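Local coordinates for FERM, ARHGEF and pleckstrin domain-containing protein 2 (Mus musculus, PDB 4GYV), which acts as a guanine nucleotide exchange factor that activates RAC1, here represented by its DH (RhoGEF) domain, and takes part in remodelling the actin cytoskeleton, at residues Ile29-Leu37 with Leu51-Tyr59. Sequence-based numbering, arbitrary orientation.
Sequences ITVWFRSVL and LFSNIDPVY
Arg34 and Phe52 lie flat against each other where the long helix 7-39 of the DH domain packs on the break between helices 45-52 and 56-77, a compact example of one arginine serving a stack and a salt bridge together. The guanidinium rests over one face of the phenyl ring, planes 19° apart and centres 4.1 Å apart, and its CZ makes a cation-pi contact. The two side chains run past each other in opposite directions. Because CG of Arg34 is anti to its backbone nitrogen (chi1 -168°), the aliphatic part of the chain also passes over that face, where CG makes a CH-pi contact. Leu51 CD2 lies over the opposite face, toward the rim.

Around the edge of the ring, Ile29 O approaches in plane, 3.5 Å from Phe52 CE1, while Leu37 CD1 touches Phe52 CE2 at 4.0 Å. Phe52 is thus a knob set among Ile29, Thr30, Arg34 and Leu37. Beside it, Thr30 CG2 meets Ile55 CG2 at 3.6 Å, the two side chains crossing at about a right angle.

Asp56, in the first turn of helix 56-77, meets the guanidinium at its edge, the two planes 25° apart. Arg34 NH2 donates to the syn lone pair of Asp56 OD2 at 2.5 Å, almost within the guanidinium plane; weak bonds from NH1 and NH2 converge on OD1. Arg34 NH1 also donates to Thr30 O at 2.6 Å, one turn back in its own helix, and NE bonds to Asn204 OD1 of a neighbouring subunit.

With all three guanidinium nitrogens engaged, these bonds, one of them to the neighbouring subunit, should restrain the rotation of the group and hold its face on Phe52. The nearby carboxylate would probably stabilise the positive charge in this largely buried junction, one cation linking helix 7-39 to both helix 45-52 and helix 56-77.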
loop_
_atom_site.group_PDB
_atom_site.type_symbol
_atom_site.label_atom_id
_atom_site.label_comp_id
_atom_site.label_asym_id
_atom_site.label_seq_id
_atom_site.Cartn_x
_atom_site.Cartn_y
_atom_site.Cartn_z
ATOM N N ILE A 29 2.046 2.951 15.772
ATOM C CA ILE A 29 1.675 3.387 17.114
ATOM C C ILE A 29 0.213 3.748 17.224
ATOM O O ILE A 29 -0.485 3.243 18.095
ATOM C CB ILE A 29 2.451 4.621 17.524
ATOM C CG1 ILE A 29 3.935 4.308 17.595
ATOM C CG2 ILE A 29 1.940 5.145 18.840
ATOM C CD1 ILE A 29 4.775 5.579 17.557
ATOM N N THR A 30 -0.239 4.637 16.345
ATOM C CA THR A 30 -1.569 5.222 16.467
ATOM C C THR A 30 -2.698 4.230 16.258
ATOM O O THR A 30 -3.774 4.376 16.846
ATOM C CB THR A 30 -1.745 6.404 15.532
ATOM O OG1 THR A 30 -1.829 5.953 14.167
ATOM C CG2 THR A 30 -0.577 7.316 15.698
ATOM N N VAL A 31 -2.448 3.222 15.429
ATOM C CA VAL A 31 -3.463 2.241 15.144
ATOM C C VAL A 31 -3.147 0.880 15.736
ATOM O O VAL A 31 -3.903 0.368 16.551
ATOM C CB VAL A 31 -3.750 2.149 13.632
ATOM C CG1 VAL A 31 -4.593 0.924 13.295
ATOM C CG2 VAL A 31 -4.490 3.362 13.199
ATOM N N TRP A 32 -2.027 0.298 15.346
ATOM C CA TRP A 32 -1.806 -1.120 15.617
ATOM C C TRP A 32 -1.433 -1.452 17.046
ATOM O O TRP A 32 -1.916 -2.451 17.599
ATOM C CB TRP A 32 -0.814 -1.699 14.617
ATOM C CG TRP A 32 -1.347 -1.454 13.270
ATOM C CD1 TRP A 32 -0.876 -0.585 12.365
ATOM C CD2 TRP A 32 -2.523 -2.030 12.700
ATOM N NE1 TRP A 32 -1.654 -0.588 11.246
ATOM C CE2 TRP A 32 -2.679 -1.470 11.422
ATOM C CE3 TRP A 32 -3.454 -2.975 13.141
ATOM C CZ2 TRP A 32 -3.734 -1.812 10.574
ATOM C CZ3 TRP A 32 -4.500 -3.314 12.296
ATOM C CH2 TRP A 32 -4.626 -2.736 11.029
ATOM N N PHE A 33 -0.592 -0.609 17.628
ATOM C CA PHE A 33 -0.188 -0.751 19.004
ATOM C C PHE A 33 -1.378 -0.449 19.884
ATOM O O PHE A 33 -1.703 -1.193 20.819
ATOM C CB PHE A 33 0.938 0.240 19.320
ATOM C CG PHE A 33 1.618 -0.018 20.634
ATOM C CD1 PHE A 33 1.973 -1.311 21.004
ATOM C CD2 PHE A 33 1.911 1.028 21.498
ATOM C CE1 PHE A 33 2.589 -1.559 22.226
ATOM C CE2 PHE A 33 2.533 0.786 22.723
ATOM C CZ PHE A 33 2.875 -0.508 23.080
ATOM N N ARG A 34 -2.035 0.654 19.571
ATOM C CA ARG A 34 -3.164 1.113 20.356
ATOM C C ARG A 34 -4.264 0.070 20.386
ATOM O O ARG A 34 -4.933 -0.108 21.397
ATOM C CB ARG A 34 -3.709 2.380 19.736
ATOM C CG ARG A 34 -4.678 3.111 20.593
ATOM C CD ARG A 34 -5.351 4.083 19.710
ATOM N NE ARG A 34 -5.355 5.426 20.248
ATOM C CZ ARG A 34 -5.088 6.500 19.526
ATOM N NH1 ARG A 34 -4.772 6.375 18.237
ATOM N NH2 ARG A 34 -5.134 7.691 20.104
ATOM N N SER A 35 -4.447 -0.605 19.257
ATOM C CA SER A 35 -5.383 -1.708 19.158
ATOM C C SER A 35 -5.084 -2.770 20.211
ATOM O O SER A 35 -5.966 -3.186 20.967
ATOM C CB SER A 35 -5.285 -2.330 17.782
ATOM O OG SER A 35 -6.505 -2.934 17.418
ATOM N N VAL A 36 -3.828 -3.194 20.255
ATOM C CA VAL A 36 -3.386 -4.220 21.186
ATOM C C VAL A 36 -3.454 -3.733 22.629
ATOM O O VAL A 36 -3.922 -4.455 23.509
ATOM C CB VAL A 36 -1.957 -4.691 20.847
ATOM C CG1 VAL A 36 -1.289 -5.249 22.047
ATOM C CG2 VAL A 36 -1.997 -5.755 19.789
ATOM N N LEU A 37 -2.993 -2.506 22.865
ATOM C CA LEU A 37 -2.991 -1.923 24.201
ATOM C C LEU A 37 -4.380 -1.887 24.843
ATOM O O LEU A 37 -4.537 -2.063 26.064
ATOM C CB LEU A 37 -2.458 -0.501 24.132
ATOM C CG LEU A 37 -0.954 -0.274 24.123
ATOM C CD1 LEU A 37 -0.714 1.206 24.281
ATOM C CD2 LEU A 37 -0.336 -1.032 25.246
ATOM N N LEU A 51 1.093 9.281 26.055
ATOM C CA LEU A 51 1.532 8.822 24.750
ATOM C C LEU A 51 0.674 9.407 23.634
ATOM O O LEU A 51 1.176 10.137 22.789
ATOM C CB LEU A 51 1.492 7.299 24.693
ATOM C CG LEU A 51 1.708 6.690 23.313
ATOM C CD1 LEU A 51 2.993 7.188 22.701
ATOM C CD2 LEU A 51 1.718 5.187 23.427
ATOM N N PHE A 52 -0.620 9.100 23.630
ATOM C CA PHE A 52 -1.422 9.393 22.445
ATOM C C PHE A 52 -1.827 10.840 22.277
ATOM O O PHE A 52 -2.045 11.280 21.174
ATOM C CB PHE A 52 -2.617 8.466 22.350
ATOM C CG PHE A 52 -2.229 7.056 22.122
ATOM C CD1 PHE A 52 -1.688 6.671 20.911
ATOM C CD2 PHE A 52 -2.345 6.121 23.132
ATOM C CE1 PHE A 52 -1.295 5.367 20.695
ATOM C CE2 PHE A 52 -1.941 4.811 22.929
ATOM C CZ PHE A 52 -1.423 4.434 21.710
ATOM N N SER A 53 -1.884 11.574 23.375
ATOM C CA SER A 53 -2.189 12.989 23.357
ATOM C C SER A 53 -1.105 13.782 22.626
ATOM O O SER A 53 -1.352 14.902 22.176
ATOM C CB SER A 53 -2.333 13.484 24.792
ATOM O OG SER A 53 -1.475 14.573 25.072
ATOM N N ASN A 54 0.088 13.200 22.513
ATOM C CA ASN A 54 1.238 13.889 21.936
ATOM C C ASN A 54 1.732 13.250 20.636
ATOM O O ASN A 54 2.845 13.573 20.158
ATOM C CB ASN A 54 2.394 13.929 22.929
ATOM C CG ASN A 54 2.090 14.758 24.143
ATOM O OD1 ASN A 54 2.070 15.994 24.082
ATOM N ND2 ASN A 54 1.867 14.090 25.268
ATOM N N ILE A 55 0.912 12.336 20.099
ATOM C CA ILE A 55 1.162 11.692 18.813
ATOM C C ILE A 55 0.001 11.927 17.858
ATOM O O ILE A 55 0.208 12.336 16.713
ATOM C CB ILE A 55 1.383 10.180 18.939
ATOM C CG1 ILE A 55 2.706 9.904 19.600
ATOM C CG2 ILE A 55 1.514 9.572 17.575
ATOM C CD1 ILE A 55 3.822 10.429 18.776
ATOM N N ASP A 56 -1.215 11.673 18.344
ATOM C CA ASP A 56 -2.436 11.930 17.584
ATOM C C ASP A 56 -2.470 13.262 16.841
ATOM O O ASP A 56 -2.789 13.286 15.648
ATOM C CB ASP A 56 -3.677 11.819 18.459
ATOM C CG ASP A 56 -4.126 10.386 18.677
ATOM O OD1 ASP A 56 -3.702 9.482 17.914
ATOM O OD2 ASP A 56 -4.926 10.179 19.624
ATOM N N PRO A 57 -2.139 14.376 17.525
ATOM C CA PRO A 57 -2.137 15.646 16.779
ATOM C C PRO A 57 -1.011 15.727 15.742
ATOM O O PRO A 57 -1.222 16.295 14.678
ATOM C CB PRO A 57 -1.898 16.702 17.868
ATOM C CG PRO A 57 -2.004 16.004 19.150
ATOM C CD PRO A 57 -1.692 14.571 18.914
ATOM N N VAL A 58 0.165 15.192 16.073
ATOM C CA VAL A 58 1.277 15.135 15.140
ATOM C C VAL A 58 0.862 14.402 13.870
ATOM O O VAL A 58 1.132 14.867 12.755
ATOM C CB VAL A 58 2.503 14.425 15.764
ATOM C CG1 VAL A 58 3.470 13.924 14.683
ATOM C CG2 VAL A 58 3.205 15.337 16.731
ATOM N N TYR A 59 0.196 13.264 14.032
ATOM C CA TYR A 59 -0.309 12.536 12.873
ATOM C C TYR A 59 -1.288 13.379 12.035
ATOM O O TYR A 59 -1.205 13.397 10.807
ATOM C CB TYR A 59 -0.950 11.232 13.308
ATOM C CG TYR A 59 -1.489 10.384 12.194
ATOM C CD1 TYR A 59 -2.786 10.557 11.728
ATOM C CD2 TYR A 59 -0.715 9.384 11.628
ATOM C CE1 TYR A 59 -3.291 9.772 10.709
ATOM C CE2 TYR A 59 -1.220 8.576 10.614
ATOM C CZ TYR A 59 -2.505 8.778 10.158
ATOM O OH TYR A 59 -2.996 7.985 9.147
#